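Local coordinates for protein D,D-dipeptidase/D,D-carboxypeptidase (Enterococcus faecalis, PDB 4MUQ) that acts as a zinc-dependent D,D-peptidase of the M15B subfamily in vancomycin resistance, probably hydrolysing D-Ala-D-Ala dipeptides and D-alanine-terminated peptidoglycan precursors, at residues A[15-20]-A[169-174]; A[23-28]-A[240-245]. All coordinates share one frame; numbering follows the deposited sequence. Where two conformers were deposited one is given.

Contact 1. Residues A[15-20]-A[169-174]; sequences CGNLLL and FRYVGY
The guanidinium of R170 meets the beta turn G16-L19 edge-on and binds two of its carbonyls, an arginine reaching from a strand to hold a loop by its backbone. R170 NH1 and NH2 together grip L19 O, with NH1 at 3.0 Å almost in line with the C=O bond. R170 NH2 also donates to N17 O at 2.8 Å, from above that carbonyl's plane. Beside this polar centre, L18 CD2 rests on V172 CB at 3.8 Å, the two side chains crossing at about a right angle. The amide of N17 stands nearly perpendicular to the Y171 ring, N17 ND2 at its edge 3.8 Å from Y171 CE2; one water joins ND2 to V172 O and another joins it to Y171 OH.

A second shell fixes the arginine. With a bend at chi2 (65°), the R170 chain folds back so that R170 NE donates to Y171 O at 2.8 Å. E107 pairs with NH1 and would balance the charge. R170 lies on strand 168-171, between strands 113-118 and 148-150 of an antiparallel sheet, two residues after the zinc ligand H168. Helix 187-194 packs against R170 and V172, helix 49-62 against Y171, and strand 244-250 receives L18.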
loop_
_atom_site.group_PDB
_atom_site.type_symbol
_atom_site.label_atom_id
_atom_site.label_comp_id
_atom_site.label_asym_id
_atom_site.label_seq_id
_atom_site.Cartn_x
_atom_site.Cartn_y
_atom_site.Cartn_z
ATOM N N CYS A 15 5.130 -8.353 -8.156
ATOM C CA CYS A 15 4.679 -7.053 -8.659
ATOM C C CYS A 15 3.215 -6.784 -8.312
ATOM O O CYS A 15 2.424 -7.718 -8.232
ATOM C CB CYS A 15 4.831 -6.992 -10.182
ATOM S SG CYS A 15 6.503 -7.296 -10.802
ATOM N N GLY A 16 2.849 -5.516 -8.119
ATOM C CA GLY A 16 1.442 -5.149 -7.981
ATOM C C GLY A 16 1.070 -4.317 -6.760
ATOM O O GLY A 16 1.888 -4.124 -5.845
ATOM N N ASN A 17 -0.177 -3.850 -6.738
ATOM C CA ASN A 17 -0.660 -2.980 -5.659
ATOM C C ASN A 17 -0.771 -3.659 -4.305
ATOM O O ASN A 17 -0.823 -2.985 -3.272
ATOM C CB ASN A 17 -2.049 -2.410 -5.965
ATOM C CG ASN A 17 -2.049 -1.386 -7.074
ATOM O OD1 ASN A 17 -1.016 -0.822 -7.426
ATOM N ND2 ASN A 17 -3.237 -1.111 -7.611
ATOM N N LEU A 18 -0.857 -4.989 -4.305
ATOM C CA LEU A 18 -1.128 -5.725 -3.071
ATOM C C LEU A 18 0.069 -6.482 -2.501
ATOM O O LEU A 18 -0.099 -7.381 -1.674
ATOM C CB LEU A 18 -2.322 -6.664 -3.257
ATOM C CG LEU A 18 -3.672 -5.949 -3.327
ATOM C CD1 LEU A 18 -4.741 -6.839 -3.932
ATOM C CD2 LEU A 18 -4.075 -5.538 -1.915
ATOM N N LEU A 19 1.281 -6.108 -2.903
ATOM C CA LEU A 19 2.457 -6.752 -2.340
ATOM C C LEU A 19 2.495 -6.612 -0.832
ATOM O O LEU A 19 2.401 -5.497 -0.298
ATOM C CB LEU A 19 3.741 -6.122 -2.889
ATOM C CG LEU A 19 3.933 -6.223 -4.395
ATOM C CD1 LEU A 19 5.192 -5.474 -4.790
ATOM C CD2 LEU A 19 3.992 -7.690 -4.861
ATOM N N LEU A 20 2.693 -7.723 -0.137
ATOM C CA LEU A 20 2.997 -7.658 1.283
ATOM C C LEU A 20 4.511 -7.611 1.467
ATOM O O LEU A 20 5.206 -8.600 1.205
ATOM C CB LEU A 20 2.416 -8.869 2.011
ATOM C CG LEU A 20 2.721 -8.920 3.512
ATOM C CD1 LEU A 20 2.186 -7.680 4.229
ATOM C CD2 LEU A 20 2.128 -10.159 4.126
ATOM N N PHE A 169 1.176 5.823 5.339
ATOM C CA PHE A 169 0.008 5.313 4.616
ATOM C C PHE A 169 0.439 4.512 3.409
ATOM O O PHE A 169 1.394 4.861 2.721
ATOM C CB PHE A 169 -0.919 6.473 4.219
ATOM C CG PHE A 169 -1.612 7.076 5.391
ATOM C CD1 PHE A 169 -2.887 6.654 5.741
ATOM C CD2 PHE A 169 -0.966 7.995 6.201
ATOM C CE1 PHE A 169 -3.540 7.174 6.855
ATOM C CE2 PHE A 169 -1.602 8.512 7.322
ATOM C CZ PHE A 169 -2.897 8.096 7.646
ATOM N N ARG A 170 -0.277 3.422 3.165
ATOM C CA ARG A 170 0.042 2.503 2.078
ATOM C C ARG A 170 -1.121 2.421 1.101
ATOM O O ARG A 170 -2.273 2.234 1.519
ATOM C CB ARG A 170 0.342 1.115 2.667
ATOM C CG ARG A 170 0.291 -0.054 1.675
ATOM C CD ARG A 170 1.355 0.006 0.596
ATOM N NE ARG A 170 1.053 -1.016 -0.407
ATOM C CZ ARG A 170 1.495 -2.268 -0.364
ATOM N NH1 ARG A 170 2.312 -2.667 0.600
ATOM N NH2 ARG A 170 1.118 -3.129 -1.310
ATOM N N TYR A 171 -0.832 2.596 -0.186
ATOM C CA TYR A 171 -1.846 2.392 -1.211
ATOM C C TYR A 171 -1.954 0.911 -1.544
ATOM O O TYR A 171 -0.958 0.286 -1.936
ATOM C CB TYR A 171 -1.486 3.167 -2.468
ATOM C CG TYR A 171 -2.524 3.065 -3.555
ATOM C CD1 TYR A 171 -3.649 3.864 -3.523
ATOM C CD2 TYR A 171 -2.371 2.170 -4.604
ATOM C CE1 TYR A 171 -4.604 3.782 -4.518
ATOM C CE2 TYR A 171 -3.317 2.086 -5.617
ATOM C CZ TYR A 171 -4.431 2.896 -5.559
ATOM O OH TYR A 171 -5.394 2.825 -6.547
ATOM N N VAL A 172 -3.166 0.362 -1.407
ATOM C CA VAL A 172 -3.470 -1.008 -1.846
ATOM C C VAL A 172 -4.516 -1.013 -2.946
ATOM O O VAL A 172 -4.717 -2.034 -3.615
ATOM C CB VAL A 172 -3.949 -1.908 -0.689
ATOM C CG1 VAL A 172 -2.804 -2.191 0.271
ATOM C CG2 VAL A 172 -5.135 -1.284 0.039
ATOM N N GLY A 173 -5.184 0.117 -3.145
ATOM C CA GLY A 173 -6.252 0.214 -4.119
ATOM C C GLY A 173 -7.625 -0.067 -3.537
ATOM O O GLY A 173 -7.768 -0.818 -2.568
ATOM N N TYR A 174 -8.633 0.555 -4.127
ATOM C CA TYR A 174 -10.022 0.287 -3.786
ATOM C C TYR A 174 -10.448 -0.974 -4.540
ATOM O O TYR A 174 -10.058 -1.167 -5.690
ATOM C CB TYR A 174 -10.863 1.481 -4.229
ATOM C CG TYR A 174 -12.307 1.450 -3.803
ATOM C CD1 TYR A 174 -12.692 1.926 -2.549
ATOM C CD2 TYR A 174 -13.290 0.970 -4.655
ATOM C CE1 TYR A 174 -14.015 1.907 -2.156
ATOM C CE2 TYR A 174 -14.625 0.950 -4.268
ATOM C CZ TYR A 174 -14.973 1.420 -3.018
ATOM O OH TYR A 174 -16.295 1.404 -2.627
HETATM O O HOH W 1 -5.389 -2.779 -6.173
HETATM O O HOH W 2 -4.638 1.495 -8.804
#

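Contact 2. Residues A[23-28]-A[240-245]; sequences KNYPLR and NNIDGF. With PE3 (3,6,9,12,15,18,21,24,27,30,33,36,39-tridecaoxahentetracontane-1,41-diol), chain H.
Y25 packs on I242, and P26 bonds to N241, where the loop 23-28 meets the tight connection between strands 234-239 and 244-250, a beta hairpin whose turn is organised by an Asx turn at N240. Hydrophobic contact comes first. I242 lays CD1 over one face of the Y25 ring, a CH-pi contact with the carbon 3.6 Å from the centroid and 14° off the ring normal. I242 CG1 comes nearest CD1 and CG of the ring, and CG2 nearest CE1, while N24 CB covers the opposite face, leaving the tyrosine sandwiched between its own neighbour and the hairpin.

Direct polar contact across the interface rests on N241. Its CG lies anti to the backbone N (chi1 -153°), carrying the amide toward the loop, where N241 ND2 donates to P26 O at 3.0 Å from above the carbonyl plane. The same nitrogen also donates to L20 O, so both of its hydrogens can be used.

Water extends this junction. One molecule donates to both P26 O and N241 O, with a weak further bond from R28 NE; another accepts from R28 N and donates to N241 OD1 at 2.7 Å. The N241 side chain thus bonds directly to the loop through ND2 and by way of a water through OD1. A polyethylene glycol fragment takes a weak hydrogen bond from N24 N to its O37 (3.4 Å).

Within the hairpin, N240 OD1 accepts from the backbone N atoms of I242, D243 and G244, fixing the connection that presents N241 and I242. D243 OD2 forms a salt bridge with K195, and OD1 a hydrogen bond with Y217 OH. N240 ND2 donates to D243 OD1 at 2.9 Å; this oxygen lies in the N240 amide plane and is met on its syn side, with ND2 35° out of the carboxylate plane.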
loop_
_atom_site.group_PDB
_atom_site.type_symbol
_atom_site.label_atom_id
_atom_site.label_comp_id
_atom_site.label_asym_id
_atom_site.label_seq_id
_atom_site.Cartn_x
_atom_site.Cartn_y
_atom_site.Cartn_z
ATOM N N LYS A 23 9.275 -7.743 7.222
ATOM C CA LYS A 23 10.503 -8.434 7.605
ATOM C C LYS A 23 10.564 -9.838 7.008
ATOM O O LYS A 23 11.629 -10.302 6.607
ATOM C CB LYS A 23 10.647 -8.509 9.127
ATOM C CG LYS A 23 11.946 -9.154 9.583
ATOM C CD LYS A 23 11.993 -9.305 11.096
ATOM C CE LYS A 23 13.299 -9.945 11.544
ATOM N NZ LYS A 23 13.265 -10.319 12.986
ATOM N N ASN A 24 9.415 -10.497 6.929
ATOM C CA ASN A 24 9.330 -11.855 6.396
ATOM C C ASN A 24 9.450 -11.916 4.881
ATOM O O ASN A 24 9.959 -12.894 4.337
ATOM C CB ASN A 24 8.011 -12.507 6.809
ATOM C CG ASN A 24 7.901 -12.714 8.299
ATOM O OD1 ASN A 24 6.811 -12.600 8.873
ATOM N ND2 ASN A 24 9.012 -13.024 8.933
ATOM N N TYR A 25 8.966 -10.877 4.205
ATOM C CA TYR A 25 8.775 -10.933 2.762
ATOM C C TYR A 25 9.408 -9.721 2.096
ATOM O O TYR A 25 8.797 -8.654 2.034
ATOM C CB TYR A 25 7.281 -10.995 2.432
ATOM C CG TYR A 25 6.540 -12.093 3.166
ATOM C CD1 TYR A 25 6.837 -13.430 2.943
ATOM C CD2 TYR A 25 5.545 -11.786 4.083
ATOM C CE1 TYR A 25 6.160 -14.438 3.620
ATOM C CE2 TYR A 25 4.865 -12.785 4.764
ATOM C CZ TYR A 25 5.189 -14.099 4.536
ATOM O OH TYR A 25 4.508 -15.106 5.193
ATOM N N PRO A 26 10.620 -9.894 1.568
ATOM C CA PRO A 26 11.330 -8.740 1.003
ATOM C C PRO A 26 10.797 -8.322 -0.367
ATOM O O PRO A 26 10.076 -9.067 -1.036
ATOM C CB PRO A 26 12.761 -9.259 0.866
ATOM C CG PRO A 26 12.584 -10.725 0.584
ATOM C CD PRO A 26 11.426 -11.128 1.489
ATOM N N LEU A 27 11.142 -7.107 -0.769
ATOM C CA LEU A 27 10.944 -6.666 -2.146
ATOM C C LEU A 27 11.904 -7.458 -3.021
ATOM O O LEU A 27 13.095 -7.569 -2.701
ATOM C CB LEU A 27 11.231 -5.163 -2.246
ATOM C CG LEU A 27 10.886 -4.415 -3.537
ATOM C CD1 LEU A 27 9.383 -4.388 -3.784
ATOM C CD2 LEU A 27 11.416 -2.998 -3.459
ATOM N N ARG A 28 11.404 -8.037 -4.111
ATOM C CA ARG A 28 12.264 -8.822 -4.985
ATOM C C ARG A 28 12.456 -8.193 -6.357
ATOM O O ARG A 28 13.430 -8.486 -7.052
ATOM C CB ARG A 28 11.747 -10.253 -5.108
ATOM C CG ARG A 28 11.723 -10.959 -3.773
ATOM C CD ARG A 28 11.502 -12.437 -3.929
ATOM N NE ARG A 28 11.336 -13.089 -2.636
ATOM C CZ ARG A 28 12.343 -13.473 -1.858
ATOM N NH1 ARG A 28 13.598 -13.261 -2.240
ATOM N NH2 ARG A 28 12.098 -14.062 -0.693
ATOM N N ASN A 240 0.891 -11.057 -4.455
ATOM C CA ASN A 240 0.865 -10.740 -3.028
ATOM C C ASN A 240 2.254 -10.716 -2.387
ATOM O O ASN A 240 2.386 -10.515 -1.173
ATOM C CB ASN A 240 -0.092 -11.643 -2.248
ATOM C CG ASN A 240 0.343 -13.104 -2.212
ATOM O OD1 ASN A 240 1.433 -13.478 -2.673
ATOM N ND2 ASN A 240 -0.522 -13.949 -1.656
ATOM N N ASN A 241 3.270 -10.923 -3.223
ATOM C CA ASN A 241 4.685 -10.911 -2.831
ATOM C C ASN A 241 5.146 -12.192 -2.149
ATOM O O ASN A 241 6.275 -12.276 -1.660
ATOM C CB ASN A 241 5.041 -9.696 -1.948
ATOM C CG ASN A 241 6.492 -9.297 -2.079
ATOM O OD1 ASN A 241 7.071 -9.356 -3.168
ATOM N ND2 ASN A 241 7.102 -8.885 -0.962
ATOM N N ILE A 242 4.279 -13.201 -2.139
ATOM C CA ILE A 242 4.568 -14.412 -1.380
ATOM C C ILE A 242 4.342 -15.689 -2.186
ATOM O O ILE A 242 5.256 -16.490 -2.383
ATOM C CB ILE A 242 3.696 -14.499 -0.102
ATOM C CG1 ILE A 242 3.775 -13.211 0.716
ATOM C CG2 ILE A 242 4.098 -15.708 0.741
ATOM C CD1 ILE A 242 2.825 -13.206 1.909
ATOM N N ASP A 243 3.116 -15.881 -2.658
ATOM C CA ASP A 243 2.754 -17.189 -3.167
ATOM C C ASP A 243 1.679 -17.190 -4.232
ATOM O O ASP A 243 1.291 -18.254 -4.679
ATOM C CB ASP A 243 2.338 -18.105 -2.000
ATOM C CG ASP A 243 1.236 -17.493 -1.130
ATOM O OD1 ASP A 243 0.394 -16.744 -1.664
ATOM O OD2 ASP A 243 1.207 -17.782 0.090
ATOM N N GLY A 244 1.181 -16.032 -4.642
ATOM C CA GLY A 244 0.095 -16.033 -5.607
ATOM C C GLY A 244 -0.418 -14.657 -5.981
ATOM O O GLY A 244 0.248 -13.621 -5.768
ATOM N N PHE A 245 -1.627 -14.655 -6.535
ATOM C CA PHE A 245 -2.194 -13.477 -7.149
ATOM C C PHE A 245 -3.555 -13.157 -6.555
ATOM O O PHE A 245 -4.302 -14.061 -6.151
ATOM C CB PHE A 245 -2.325 -13.684 -8.663
ATOM C CG PHE A 245 -1.027 -14.003 -9.355
ATOM C CD1 PHE A 245 -0.138 -12.984 -9.695
ATOM C CD2 PHE A 245 -0.683 -15.313 -9.653
ATOM C CE1 PHE A 245 1.058 -13.273 -10.334
ATOM C CE2 PHE A 245 0.517 -15.610 -10.289
ATOM C CZ PHE A 245 1.390 -14.585 -10.631
HETATM O O43 PE3 H . 6.754 -13.572 12.284
HETATM C C42 PE3 H . 6.306 -12.247 11.985
HETATM C C41 PE3 H . 6.901 -11.199 12.942
HETATM O O40 PE3 H . 6.385 -9.916 12.512
HETATM C C39 PE3 H . 6.842 -9.865 11.160
HETATM C C38 PE3 H . 6.505 -8.722 10.267
HETATM O O37 PE3 H . 7.160 -9.152 9.069
HETATM O O HOH W 3 8.911 -11.712 -0.923
HETATM O O HOH W 4 8.665 -7.749 -4.617
#

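How the contacts relate
Contacts 1 and 2 show how one long loop can join separate sheets. Along the chain their segments alternate: 15-20 and 23-28 both fall in the loop between strands 3-9 and 35-39, then come 169-174 and 240-245. The centres lie about 12 Å apart. Contact 1 ties the loop to the sheet containing strand 168-171, which carries a zinc ligand; contact 2 ties it to a hairpin of the C-terminal sheet. They meet directly at L20, where L20 N is 3.0 Å from N240 O in a probable hydrogen bond, while L19 CD2 packs on N241 CB. The loop thereby connects the zinc-bearing and C-terminal parts of the fold.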